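Local atomic coordinates of endoglucanase family 5 (Clostridium acetobutylicum ATCC 824, PDB entry 6PZ7), a protein that probably hydrolyses internal beta-1,4-glycosidic bonds of cellulose and related plant polysaccharides, as a broad-specificity endoglucanase of glycoside hydrolase family 5. Residues Val60-His65 with His101-Trp106; Ile107-Asn112 with Pro147-Ser152; Ile12-Lys17 with Asp291-Gly296. All coordinates share one frame; numbering follows the deposited sequence. Where two conformers were deposited one is given.

Contact 1 (Val60-His65 with His101-Trp106); sequences VSWSSH and HHDTSW
Two loops that follow neighbouring strands of the (beta/alpha)8 barrel, 55-58 and 95-99, are joined here through the carboxylate of D103, which reaches the backbone of W62 and S63. The W62 N-H points almost straight at D103 OD2 (3.0 Å, 176°), on the syn side of that oxygen, and S63 N makes a weak bond to D103 OD1 at 2.8 Å. H101 N, from D103's own loop, approaches OD2 on the anti side, while W106 NE1 reaches OD1 from above the carboxylate plane (2.9 Å). Strong and weak bonds together thus hold both oxygens and fix the rotation of the buried group. The same OD2 lies at the edge of the W62 indole, 3.5 Å from CD1, with ring and carboxylate planes 24° apart; W62 NE1 is bonded to N99 O. S61 OG, beside its own backbone N (chi1 -65°), accepts H102 N at 3.0 Å and also bonds D27 O. In one conformer of S63, its OG and S105 OG share a hydrogen bond of 3.2 Å. H102 centres an inverse gamma turn. The buried aspartate thus ties its loop to backbone N-H groups of the preceding one, on the C-terminal side of the TIM barrel's strands, where family 5 enzymes carry their active site.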
ATOM      1  N   VAL A  60       8.016   0.278   3.602  1.00  5.93           N
ATOM      2  CA  VAL A  60       9.208   0.435   4.439  1.00  5.51           C
ATOM      3  C   VAL A  60       8.825   0.262   5.896  1.00  5.70           C
ATOM      4  O   VAL A  60       7.966   0.993   6.409  1.00  6.50           O
ATOM      5  CB  VAL A  60       9.913   1.792   4.252  1.00  6.55           C
ATOM      6  CG1 VAL A  60      11.151   1.873   5.153  1.00  6.82           C
ATOM      7  CG2 VAL A  60      10.294   1.995   2.786  1.00  6.66           C
ATOM      8  N   SER A  61       9.465  -0.688   6.567  1.00  6.29           N
ATOM      9  CA  SER A  61       9.293  -0.872   8.007  1.00  6.81           C
ATOM     10  C   SER A  61      10.424  -0.135   8.709  1.00  6.74           C
ATOM     11  O   SER A  61      11.599  -0.437   8.477  1.00  8.32           O
ATOM     12  CB  SER A  61       9.289  -2.355   8.368  1.00  7.60           C
ATOM     13  OG  SER A  61       8.150  -2.996   7.785  1.00  7.59           O
ATOM     14  N   TRP A  62      10.071   0.871   9.487  1.00  6.96           N
ATOM     15  CA  TRP A  62      11.079   1.756  10.085  1.00  7.24           C
ATOM     16  C   TRP A  62      11.558   1.301  11.442  1.00  7.43           C
ATOM     17  O   TRP A  62      12.652   1.711  11.836  1.00  8.01           O
ATOM     18  CB  TRP A  62      10.515   3.172  10.139  1.00  6.42           C
ATOM     19  CG  TRP A  62      10.166   3.720   8.788  1.00  6.49           C
ATOM     20  CD1 TRP A  62       8.952   3.586   8.160  1.00  6.54           C
ATOM     21  CD2 TRP A  62      11.014   4.417   7.855  1.00  6.41           C
ATOM     22  NE1 TRP A  62       8.994   4.176   6.911  1.00  6.69           N
ATOM     23  CE2 TRP A  62      10.245   4.685   6.691  1.00  6.10           C
ATOM     24  CE3 TRP A  62      12.358   4.806   7.872  1.00  7.32           C
ATOM     25  CZ2 TRP A  62      10.752   5.356   5.600  1.00  6.57           C
ATOM     26  CZ3 TRP A  62      12.882   5.477   6.765  1.00  8.33           C
ATOM     27  CH2 TRP A  62      12.078   5.734   5.644  1.00  7.59           C
ATOM     28  N   SER A  63      10.784   0.458  12.129  1.00  8.22           N
ATOM     29  CA  SER A  63      10.986   0.158  13.547  0.65  9.66           C
ATOM     30  C   SER A  63      12.434  -0.159  13.897  1.00 10.55           C
ATOM     31  O   SER A  63      12.969   0.366  14.884  1.00 12.02           O
ATOM     32  CB  SER A  63      10.065  -1.004  13.938  0.65 12.45           C
ATOM     33  OG  SER A  63      10.044  -1.205  15.340  0.65 13.68           O
ATOM     34  N   SER A  64      13.070  -1.054  13.155  1.00  8.81           N
ATOM     35  CA  SER A  64      14.424  -1.532  13.419  0.59 10.74           C
ATOM     36  C   SER A  64      15.487  -0.476  13.170  1.00 10.72           C
ATOM     37  O   SER A  64      16.668  -0.750  13.423  1.00 14.36           O
ATOM     38  CB  SER A  64      14.768  -2.747  12.533  0.59 10.90           C
ATOM     39  OG  SER A  64      13.860  -3.811  12.719  0.59 13.19           O
ATOM     40  N   HIS A  65      15.111   0.668  12.633  1.00  8.39           N
ATOM     41  CA  HIS A  65      16.024   1.716  12.201  1.00  9.62           C
ATOM     42  C   HIS A  65      15.810   3.020  12.944  1.00  8.48           C
ATOM     43  O   HIS A  65      16.392   4.033  12.544  1.00 10.75           O
ATOM     44  CB  HIS A  65      15.845   1.917  10.692  1.00  9.07           C
ATOM     45  CG  HIS A  65      15.850   0.641   9.934  1.00  8.79           C
ATOM     46  ND1 HIS A  65      16.993  -0.102   9.723  1.00 10.69           N
ATOM     47  CD2 HIS A  65      14.832  -0.080   9.415  1.00  9.54           C
ATOM     48  CE1 HIS A  65      16.679  -1.205   9.064  1.00 11.39           C
ATOM     49  NE2 HIS A  65      15.374  -1.223   8.872  1.00 10.83           N
ATOM     50  N   HIS A 101       5.255   0.831   7.404  1.00  6.07           N
ATOM     51  CA  HIS A 101       4.759  -0.517   7.092  1.00  6.51           C
ATOM     52  C   HIS A 101       4.577  -1.281   8.381  1.00  7.48           C
ATOM     53  O   HIS A 101       3.627  -0.986   9.141  1.00  7.56           O
ATOM     54  CB  HIS A 101       5.508  -1.207   5.957  1.00  5.97           C
ATOM     55  CG  HIS A 101       4.673  -2.208   5.249  1.00  5.53           C
ATOM     56  ND1 HIS A 101       3.777  -1.848   4.271  1.00  6.14           N
ATOM     57  CD2 HIS A 101       4.590  -3.555   5.391  1.00  6.91           C
ATOM     58  CE1 HIS A 101       3.181  -2.953   3.845  1.00  5.97           C
ATOM     59  NE2 HIS A 101       3.684  -3.999   4.484  1.00  6.12           N
ATOM     60  N   HIS A 102       5.413  -2.274   8.667  1.00  7.44           N
ATOM     61  CA  HIS A 102       5.277  -3.123   9.876  1.00  6.19           C
ATOM     62  C   HIS A 102       5.835  -2.391  11.093  1.00  7.16           C
ATOM     63  O   HIS A 102       6.893  -2.722  11.634  1.00  8.24           O
ATOM     64  CB  HIS A 102       5.998  -4.451   9.708  1.00  7.25           C
ATOM     65  CG  HIS A 102       5.462  -5.329   8.630  1.00  8.47           C
ATOM     66  ND1 HIS A 102       4.128  -5.599   8.462  1.00  9.26           N
ATOM     67  CD2 HIS A 102       6.091  -5.999   7.634  1.00  7.28           C
ATOM     68  CE1 HIS A 102       3.955  -6.390   7.406  1.00  9.22           C
ATOM     69  NE2 HIS A 102       5.142  -6.669   6.906  1.00  8.21           N
ATOM     70  N   ASP A 103       5.074  -1.377  11.501  1.00  6.91           N
ATOM     71  CA  ASP A 103       5.405  -0.405  12.544  1.00  7.51           C
ATOM     72  C   ASP A 103       4.357  -0.402  13.653  1.00  7.70           C
ATOM     73  O   ASP A 103       4.273   0.548  14.437  1.00  8.19           O
ATOM     74  CB  ASP A 103       5.689   0.952  11.885  1.00  7.67           C
ATOM     75  CG  ASP A 103       7.078   0.977  11.227  1.00  7.98           C
ATOM     76  OD1 ASP A 103       8.041   0.752  11.969  1.00  9.56           O
ATOM     77  OD2 ASP A 103       7.177   1.211   9.999  1.00  8.54           O
ATOM     78  N   THR A 104       3.558  -1.486  13.726  1.00  8.65           N
ATOM     79  CA  THR A 104       2.540  -1.598  14.778  1.00  8.71           C
ATOM     80  C   THR A 104       3.139  -1.708  16.166  1.00  8.74           C
ATOM     81  O   THR A 104       2.400  -1.482  17.151  1.00 11.00           O
ATOM     82  CB  THR A 104       1.621  -2.806  14.565  1.00  9.90           C
ATOM     83  OG1 THR A 104       2.390  -3.996  14.616  1.00 11.09           O
ATOM     84  CG2 THR A 104       0.892  -2.744  13.218  1.00 11.49           C
ATOM     85  N   SER A 105       4.416  -2.022  16.303  1.00  8.88           N
ATOM     86  CA  SER A 105       5.001  -2.130  17.634  1.00 11.46           C
ATOM     87  C   SER A 105       5.000  -0.797  18.347  1.00 11.86           C
ATOM     88  O   SER A 105       4.969  -0.777  19.591  1.00 13.79           O
ATOM     89  CB  SER A 105       6.429  -2.672  17.544  1.00 13.64           C
ATOM     90  OG  SER A 105       7.260  -1.822  16.793  1.00 15.74           O
ATOM     91  N   TRP A 106       5.064   0.339  17.614  1.00  9.53           N
ATOM     92  CA  TRP A 106       5.136   1.661  18.204  1.00  9.65           C
ATOM     93  C   TRP A 106       3.996   2.563  17.753  1.00  8.31           C
ATOM     94  O   TRP A 106       3.788   3.614  18.356  1.00 10.37           O
ATOM     95  CB  TRP A 106       6.516   2.316  17.961  1.00  9.60           C
ATOM     96  CG  TRP A 106       6.870   2.492  16.522  1.00  8.69           C
ATOM     97  CD1 TRP A 106       7.502   1.581  15.717  1.00  8.70           C
ATOM     98  CD2 TRP A 106       6.649   3.645  15.736  1.00  8.29           C
ATOM     99  NE1 TRP A 106       7.680   2.110  14.459  1.00  9.02           N
ATOM    100  CE2 TRP A 106       7.151   3.375  14.441  1.00  8.76           C
ATOM    101  CE3 TRP A 106       6.047   4.880  15.980  1.00  9.26           C
ATOM    102  CZ2 TRP A 106       7.084   4.299  13.412  1.00  9.25           C
ATOM    103  CZ3 TRP A 106       5.997   5.801  14.949  1.00  8.85           C
ATOM    104  CH2 TRP A 106       6.497   5.515  13.696  1.00 10.85           C
TER

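Contact 2 (Ile107-Asn112 with Pro147-Ser152); sequences IIPTYN and PRIVGS
I149 CD1 is the meeting point of this contact, touched by three consecutive residues of the other loop. The P109 ring comes closest, its CD 3.6 Å from I149 CD1, the proline and isoleucine side chains lying antiparallel alongside each other. T110 CG2 reaches the same methyl at 3.7 Å and I108 CG2 at 3.8 Å, both side chains roughly perpendicular to that of I149. The folded I149 chain, with chi1 -57° and chi2 -65°, carries CD1 to the three partners. P109 CD also rests against the backbone of R148, 3.6 Å from its O.

No direct hydrogen bond spans the two segments; a water does the polar work, donating a hydrogen bond to I107 O at 2.8 Å and accepting one from R148 N at 3.1 Å. Outward from these contacts, both backbones are shaped by turns. P109 centres an inverse gamma turn closed by T110 N to I108 O, and T110 is the N-cap of helix 111-132, with OG1 bonded to K113 N. On the other side, I149 opens a type II beta turn ending at S152, and its carbonyl O accepts both S152 N and, in the conformer given, S152 OG (2.9 Å for the latter). G151 has the positive phi that this turn calls for. I149 N is bonded to Y195 OH; the CB of R148 points away from the other loop, and its NE forms a salt bridge with E155. Helix 161-180 adds I167 against P109.

The chemistry implies a join made by apolar packing and one bridging water, with directional bonds spent mainly on shaping each loop; P109 O is buried by the contact without a partner in the model.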
ATOM      1  N   ILE A 107       3.214   2.178  16.746  1.00  8.69           N
ATOM      2  CA  ILE A 107       2.005   2.885  16.328  1.00  7.72           C
ATOM      3  C   ILE A 107       0.839   2.060  16.864  1.00  7.82           C
ATOM      4  O   ILE A 107       0.533   1.014  16.298  1.00  8.63           O
ATOM      5  CB  ILE A 107       1.918   3.038  14.808  1.00  7.84           C
ATOM      6  CG1 ILE A 107       3.159   3.733  14.246  1.00  7.72           C
ATOM      7  CG2 ILE A 107       0.656   3.771  14.438  1.00  9.75           C
ATOM      8  CD1 ILE A 107       3.278   3.699  12.742  1.00  9.15           C
ATOM      9  N   ILE A 108       0.203   2.505  17.945  1.00  8.30           N
ATOM     10  CA  ILE A 108      -0.764   1.691  18.691  1.00  8.20           C
ATOM     11  C   ILE A 108      -2.063   2.464  18.856  1.00  7.60           C
ATOM     12  O   ILE A 108      -2.128   3.368  19.676  1.00  8.47           O
ATOM     13  CB  ILE A 108      -0.210   1.211  20.036  1.00 10.08           C
ATOM     14  CG1 ILE A 108       1.166   0.555  19.868  1.00 12.10           C
ATOM     15  CG2 ILE A 108      -1.216   0.244  20.664  1.00 10.97           C
ATOM     16  CD1 ILE A 108       1.903   0.354  21.218  1.00 17.36           C
ATOM     17  N   PRO A 109      -3.123   2.102  18.093  1.00  7.97           N
ATOM     18  CA  PRO A 109      -4.334   2.955  18.088  1.00  7.73           C
ATOM     19  C   PRO A 109      -5.301   2.639  19.223  1.00  7.89           C
ATOM     20  O   PRO A 109      -6.414   2.120  19.035  1.00  8.08           O
ATOM     21  CB  PRO A 109      -4.927   2.687  16.701  1.00  8.17           C
ATOM     22  CG  PRO A 109      -4.515   1.291  16.394  1.00  9.09           C
ATOM     23  CD  PRO A 109      -3.075   1.211  16.925  1.00  8.50           C
ATOM     24  N   THR A 110      -4.891   2.998  20.445  1.00  7.99           N
ATOM     25  CA  THR A 110      -5.782   3.028  21.610  1.00  7.63           C
ATOM     26  C   THR A 110      -5.674   4.408  22.250  1.00  9.10           C
ATOM     27  O   THR A 110      -4.653   5.086  22.125  1.00  9.21           O
ATOM     28  CB  THR A 110      -5.444   1.950  22.664  1.00  8.30           C
ATOM     29  OG1 THR A 110      -4.160   2.255  23.214  1.00  9.65           O
ATOM     30  CG2 THR A 110      -5.499   0.568  22.100  1.00  9.64           C
ATOM     31  N   TYR A 111      -6.704   4.804  23.008  1.00  9.10           N
ATOM     32  CA  TYR A 111      -6.625   6.070  23.720  1.00  9.63           C
ATOM     33  C   TYR A 111      -5.470   6.057  24.713  1.00 10.13           C
ATOM     34  O   TYR A 111      -4.762   7.069  24.894  1.00 11.92           O
ATOM     35  CB  TYR A 111      -7.931   6.380  24.451  1.00 11.00           C
ATOM     36  CG  TYR A 111      -9.116   6.581  23.529  1.00 10.20           C
ATOM     37  CD1 TYR A 111      -9.056   7.452  22.429  1.00 11.01           C
ATOM     38  CD2 TYR A 111     -10.311   5.891  23.729  1.00 10.68           C
ATOM     39  CE1 TYR A 111     -10.152   7.660  21.633  1.00 11.26           C
ATOM     40  CE2 TYR A 111     -11.388   6.074  22.906  1.00 11.10           C
ATOM     41  CZ  TYR A 111     -11.323   6.957  21.860  1.00  9.74           C
ATOM     42  OH  TYR A 111     -12.391   7.115  21.027  1.00 12.24           O
ATOM     43  N   ASN A 112      -5.212   4.915  25.325  1.00  9.80           N
ATOM     44  CA  ASN A 112      -4.156   4.820  26.317  1.00  9.97           C
ATOM     45  C   ASN A 112      -2.779   5.046  25.690  1.00 11.18           C
ATOM     46  O   ASN A 112      -1.938   5.715  26.313  1.00 13.53           O
ATOM     47  CB  ASN A 112      -4.236   3.450  26.964  1.00 11.15           C
ATOM     48  CG  ASN A 112      -3.094   3.171  27.896  1.00 14.19           C
ATOM     49  OD1 ASN A 112      -2.324   2.215  27.660  1.00 18.70           O
ATOM     50  ND2 ASN A 112      -2.961   3.946  28.933  1.00 10.96           N
ATOM     51  N   PRO A 147      -2.837   0.004  10.041  1.00  6.03           N
ATOM     52  CA  PRO A 147      -2.756   0.314  11.476  1.00  6.78           C
ATOM     53  C   PRO A 147      -3.883  -0.386  12.214  1.00  6.04           C
ATOM     54  O   PRO A 147      -5.043  -0.328  11.815  1.00  6.92           O
ATOM     55  CB  PRO A 147      -2.914   1.842  11.517  1.00  7.59           C
ATOM     56  CG  PRO A 147      -3.697   2.198  10.262  1.00  7.26           C
ATOM     57  CD  PRO A 147      -3.157   1.196   9.219  1.00  6.89           C
ATOM     58  N   ARG A 148      -3.552  -1.035  13.320  1.00  6.20           N
ATOM     59  CA  ARG A 148      -4.486  -1.939  13.975  1.00  6.39           C
ATOM     60  C   ARG A 148      -3.913  -2.389  15.304  1.00  6.86           C
ATOM     61  O   ARG A 148      -2.759  -2.091  15.636  1.00  7.53           O
ATOM     62  CB  ARG A 148      -4.750  -3.142  13.079  1.00  6.44           C
ATOM     63  CG  ARG A 148      -3.548  -4.085  12.933  1.00  6.69           C
ATOM     64  CD  ARG A 148      -3.720  -5.048  11.771  1.00  7.17           C
ATOM     65  NE  ARG A 148      -2.684  -6.065  11.720  1.00  7.40           N
ATOM     66  CZ  ARG A 148      -1.482  -5.878  11.227  1.00  7.86           C
ATOM     67  NH1 ARG A 148      -1.113  -4.749  10.683  1.00  7.86           N
ATOM     68  NH2 ARG A 148      -0.598  -6.882  11.292  1.00 10.06           N
ATOM     69  N   ILE A 149      -4.735  -3.121  16.054  1.00  6.27           N
ATOM     70  CA  ILE A 149      -4.335  -3.753  17.313  1.00  6.58           C
ATOM     71  C   ILE A 149      -4.126  -5.240  17.056  1.00  7.93           C
ATOM     72  O   ILE A 149      -5.089  -6.008  16.904  1.00  8.02           O
ATOM     73  CB  ILE A 149      -5.354  -3.502  18.435  1.00  7.57           C
ATOM     74  CG1 ILE A 149      -5.561  -1.998  18.636  1.00  9.09           C
ATOM     75  CG2 ILE A 149      -4.894  -4.208  19.726  1.00  8.02           C
ATOM     76  CD1 ILE A 149      -4.395  -1.264  19.106  1.00 12.01           C
ATOM     77  N   VAL A 150      -2.868  -5.648  16.940  1.00  6.99           N
ATOM     78  CA  VAL A 150      -2.564  -7.032  16.639  1.00  7.86           C
ATOM     79  C   VAL A 150      -3.023  -7.907  17.803  1.00  7.46           C
ATOM     80  O   VAL A 150      -2.754  -7.622  18.984  1.00  8.25           O
ATOM     81  CB  VAL A 150      -1.067  -7.211  16.370  1.00  8.16           C
ATOM     82  CG1 VAL A 150      -0.735  -8.681  16.154  1.00 10.08           C
ATOM     83  CG2 VAL A 150      -0.638  -6.372  15.171  1.00  9.29           C
ATOM     84  N   GLY A 151      -3.729  -8.990  17.481  1.00  7.78           N
ATOM     85  CA  GLY A 151      -4.270  -9.879  18.479  1.00  9.87           C
ATOM     86  C   GLY A 151      -5.632  -9.501  18.995  1.00  9.12           C
ATOM     87  O   GLY A 151      -6.216 -10.283  19.760  1.00 11.28           O
ATOM     88  N   SER A 152      -6.180  -8.364  18.596  1.00  9.22           N
ATOM     89  CA  SER A 152      -7.509  -8.085  19.080  0.53 12.63           C
ATOM     90  C   SER A 152      -8.548  -8.854  18.265  1.00  9.04           C
ATOM     91  O   SER A 152      -8.322  -9.238  17.107  1.00  9.47           O
ATOM     92  CB  SER A 152      -7.790  -6.609  19.014  0.53 13.84           C
ATOM     93  OG  SER A 152      -7.854  -6.218  17.682  0.53  7.47           O
TER
HETATM   94  O   HOH W   1      -0.789   0.300  13.956  1.00  9.19           O

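Contact 3 (Ile12-Lys17 with Asp291-Gly296); sequences IVNDMK and DARKKG
N14 OD1 is gripped from several directions: a water donates to it at 2.7 Å, Q10 NE2 bonds it from one turn earlier in helix 9-16, and R293 NH2, in the one of its two conformers given, adds a weak bond of 3.2 Å bent to 124°. In that conformer the water in turn accepts R293 NE at 2.9 Å, and the arginine meets the amide oxygen both directly and through a bridge, a hold that is therefore partial. The amide and guanidinium planes stand 82° apart, and OD1 approaches the guanidinium obliquely. K17 O, by contrast, lies at the guanidinium edge, near its plane and 3.1 Å from NH1. R293 leaves its helix with CG anti to the backbone N and then bends at chi2 (90°) and again at chi3, which swings the charged group across to helix 9-16. T298 OG1 is a further partner of R293 NH2 and also bonds V13 O, linking the arginine to the start of strand 298-303.

V13 CG1 lies 3.7 Å from G296 O, a carbonyl that also receives Q10 NE2. G296 is the C-prime residue of the Schellman motif that ends helix 278-294, with G296 N bonded to R293 O and I297 N to A292 O; its positive phi favours glycine. The arrangement is that of an alpha-to-beta connection of a TIM barrel, where a Schellman-capped helix turns into the last strand beside the N-terminal helix.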
ATOM      1  N   ILE A  12      -4.415  12.299 -10.391  1.00 10.49           N
ATOM      2  CA  ILE A  12      -3.228  11.564  -9.951  1.00 10.13           C
ATOM      3  C   ILE A  12      -3.522  10.071  -9.925  1.00  8.97           C
ATOM      4  O   ILE A  12      -2.736   9.252 -10.424  1.00  9.83           O
ATOM      5  CB  ILE A  12      -2.753  12.071  -8.569  1.00  9.94           C
ATOM      6  CG1 ILE A  12      -2.159  13.474  -8.656  1.00 11.15           C
ATOM      7  CG2 ILE A  12      -1.741  11.121  -7.935  1.00 11.61           C
ATOM      8  CD1 ILE A  12      -0.784  13.570  -9.310  1.00 12.86           C
ATOM      9  N   VAL A  13      -4.628   9.675  -9.282  1.00  9.11           N
ATOM     10  CA  VAL A  13      -4.969   8.255  -9.198  1.00  9.47           C
ATOM     11  C   VAL A  13      -5.082   7.640 -10.590  1.00  9.14           C
ATOM     12  O   VAL A  13      -4.575   6.546 -10.850  1.00  9.46           O
ATOM     13  CB  VAL A  13      -6.254   8.072  -8.374  1.00  8.64           C
ATOM     14  CG1 VAL A  13      -6.800   6.666  -8.466  1.00  9.49           C
ATOM     15  CG2 VAL A  13      -5.955   8.389  -6.900  1.00 10.00           C
ATOM     16  N   ASN A  14      -5.728   8.341 -11.524  1.00  9.60           N
ATOM     17  CA  ASN A  14      -5.844   7.800 -12.869  1.00 10.59           C
ATOM     18  C   ASN A  14      -4.478   7.677 -13.518  1.00  9.67           C
ATOM     19  O   ASN A  14      -4.192   6.692 -14.210  1.00 10.77           O
ATOM     20  CB  ASN A  14      -6.751   8.714 -13.693  1.00 13.19           C
ATOM     21  CG  ASN A  14      -8.195   8.647 -13.263  1.00 13.87           C
ATOM     22  OD1 ASN A  14      -8.593   7.734 -12.552  1.00 17.81           O
ATOM     23  ND2 ASN A  14      -8.978   9.628 -13.682  1.00 16.97           N
ATOM     24  N   ASP A  15      -3.613   8.661 -13.326  1.00  9.88           N
ATOM     25  CA  ASP A  15      -2.293   8.652 -13.939  1.00 11.00           C
ATOM     26  C   ASP A  15      -1.426   7.519 -13.386  1.00 10.92           C
ATOM     27  O   ASP A  15      -0.572   6.973 -14.090  1.00 11.52           O
ATOM     28  CB  ASP A  15      -1.632  10.017 -13.719  1.00 12.15           C
ATOM     29  CG  ASP A  15      -0.529  10.322 -14.712  1.00 11.76           C
ATOM     30  OD1 ASP A  15      -0.728  10.017 -15.917  1.00 14.93           O
ATOM     31  OD2 ASP A  15       0.491  10.936 -14.352  1.00 13.81           O
ATOM     32  N   MET A  16      -1.629   7.148 -12.126  1.00  9.44           N
ATOM     33  CA  MET A  16      -0.878   6.060 -11.513  1.00  9.80           C
ATOM     34  C   MET A  16      -1.103   4.744 -12.248  1.00  9.70           C
ATOM     35  O   MET A  16      -0.197   3.906 -12.281  1.00  9.51           O
ATOM     36  CB  MET A  16      -1.293   5.908 -10.039  1.00  8.87           C
ATOM     37  CG  MET A  16      -0.797   7.016  -9.118  1.00  8.45           C
ATOM     38  SD  MET A  16      -1.608   7.078  -7.526  1.00  9.64           S
ATOM     39  CE  MET A  16      -0.837   5.681  -6.722  1.00 10.77           C
ATOM     40  N   LYS A  17      -2.318   4.562 -12.802  1.00 11.65           N
ATOM     41  CA  LYS A  17      -2.695   3.484 -13.732  0.66 11.26           C
ATOM     42  C   LYS A  17      -2.826   2.111 -13.070  1.00  9.10           C
ATOM     43  O   LYS A  17      -3.930   1.578 -12.973  1.00 10.09           O
ATOM     44  CB  LYS A  17      -1.711   3.395 -14.911  0.66 12.29           C
ATOM     45  CG  LYS A  17      -2.117   2.372 -16.003  0.66 21.16           C
ATOM     46  CD  LYS A  17      -0.951   1.960 -16.924  0.66 19.34           C
ATOM     47  CE  LYS A  17      -1.298   0.657 -17.660  0.66 24.60           C
ATOM     48  NZ  LYS A  17      -0.220   0.208 -18.585  0.66 26.62           N
ATOM     49  N   ASP A 291     -12.742  -3.591 -13.743  1.00 10.07           N
ATOM     50  CA  ASP A 291     -13.904  -3.059 -13.022  1.00 11.27           C
ATOM     51  C   ASP A 291     -13.491  -1.938 -12.074  1.00 11.49           C
ATOM     52  O   ASP A 291     -14.178  -0.908 -11.964  1.00 11.07           O
ATOM     53  CB  ASP A 291     -14.598  -4.190 -12.264  1.00 11.09           C
ATOM     54  CG  ASP A 291     -16.010  -3.856 -11.861  1.00 12.59           C
ATOM     55  OD1 ASP A 291     -16.619  -2.939 -12.454  1.00 18.39           O
ATOM     56  OD2 ASP A 291     -16.523  -4.514 -10.949  1.00 12.99           O
ATOM     57  N   ALA A 292     -12.359  -2.096 -11.390  1.00  9.02           N
ATOM     58  CA  ALA A 292     -11.863  -1.011 -10.550  1.00  9.19           C
ATOM     59  C   ALA A 292     -11.643   0.260 -11.359  1.00  9.64           C
ATOM     60  O   ALA A 292     -12.060   1.346 -10.942  1.00 10.59           O
ATOM     61  CB  ALA A 292     -10.585  -1.457  -9.827  1.00  9.51           C
ATOM     62  N   ARG A 293     -11.039   0.132 -12.537  1.00 10.36           N
ATOM     63  CA  ARG A 293     -10.761   1.304 -13.360  0.56 10.46           C
ATOM     64  C   ARG A 293     -12.053   1.972 -13.821  1.00 11.93           C
ATOM     65  O   ARG A 293     -12.128   3.209 -13.877  1.00 12.85           O
ATOM     66  CB  ARG A 293      -9.898   0.934 -14.568  0.56 12.53           C
ATOM     67  CG  ARG A 293      -9.706   2.067 -15.604  0.56 15.92           C
ATOM     68  CD  ARG A 293      -8.483   2.973 -15.351  0.56 21.90           C
ATOM     69  NE  ARG A 293      -8.602   3.833 -14.173  0.56 19.37           N
ATOM     70  CZ  ARG A 293      -7.772   3.820 -13.123  0.56 11.40           C
ATOM     71  NH1 ARG A 293      -6.737   2.990 -13.095  0.56 10.24           N
ATOM     72  NH2 ARG A 293      -8.001   4.651 -12.126  0.56 11.60           N
ATOM     73  N   LYS A 294     -13.080   1.181 -14.143  1.00 11.54           N
ATOM     74  CA  LYS A 294     -14.344   1.785 -14.521  1.00 12.94           C
ATOM     75  C   LYS A 294     -14.920   2.620 -13.392  1.00 14.31           C
ATOM     76  O   LYS A 294     -15.665   3.578 -13.649  1.00 15.17           O
ATOM     77  CB  LYS A 294     -15.315   0.683 -14.907  1.00 14.56           C
ATOM     78  CG  LYS A 294     -15.051   0.098 -16.287  1.00 22.88           C
ATOM     79  CD  LYS A 294     -16.013  -1.039 -16.620  1.00 28.96           C
ATOM     80  CE  LYS A 294     -15.670  -1.645 -17.980  1.00 34.12           C
ATOM     81  NZ  LYS A 294     -16.488  -2.855 -18.261  1.00 38.87           N
ATOM     82  N   LYS A 295     -14.602   2.276 -12.155  1.00 11.42           N
ATOM     83  CA  LYS A 295     -15.006   2.992 -10.952  1.00 13.10           C
ATOM     84  C   LYS A 295     -13.964   3.998 -10.481  1.00 10.81           C
ATOM     85  O   LYS A 295     -14.081   4.496  -9.349  1.00 13.76           O
ATOM     86  CB  LYS A 295     -15.358   1.977  -9.863  1.00 13.69           C
ATOM     87  CG  LYS A 295     -16.603   1.143 -10.225  1.00 13.89           C
ATOM     88  CD  LYS A 295     -16.709  -0.111  -9.374  1.00 16.02           C
ATOM     89  CE  LYS A 295     -18.053  -0.823  -9.476  1.00 21.51           C
ATOM     90  NZ  LYS A 295     -18.542  -1.047 -10.859  1.00 16.92           N
ATOM     91  N   GLY A 296     -12.959   4.310 -11.282  1.00 10.64           N
ATOM     92  CA  GLY A 296     -11.986   5.314 -10.920  1.00 10.64           C
ATOM     93  C   GLY A 296     -10.922   4.885  -9.930  1.00  9.02           C
ATOM     94  O   GLY A 296     -10.211   5.750  -9.392  1.00 10.04           O
TER
HETATM   95  O   HOH W   2     -10.331   6.211 -13.946  1.00 24.76           O

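In the fold
The three contacts belong to one eight-stranded parallel barrel. Contacts 1 and 2 follow one another along the chain, with centres about 14 Å apart, and together run through the loops after strands 55-58, 95-99 and 139-142; the loop between strand 95-99 and helix 111-132 serves both, and T104 CG2 packs 3.8 Å from R148 NH1. Contact 3 encloses both in sequence, bringing helix 9-16 to the end of helix 278-294. It lies on the opposite side of the chain's centre, about 29 Å from contact 1 and about 31 Å from contact 2, centre to centre. Loops that follow the strands, where this family carries its active site, are thus joined at one end, and the chain's early and late parts at the other.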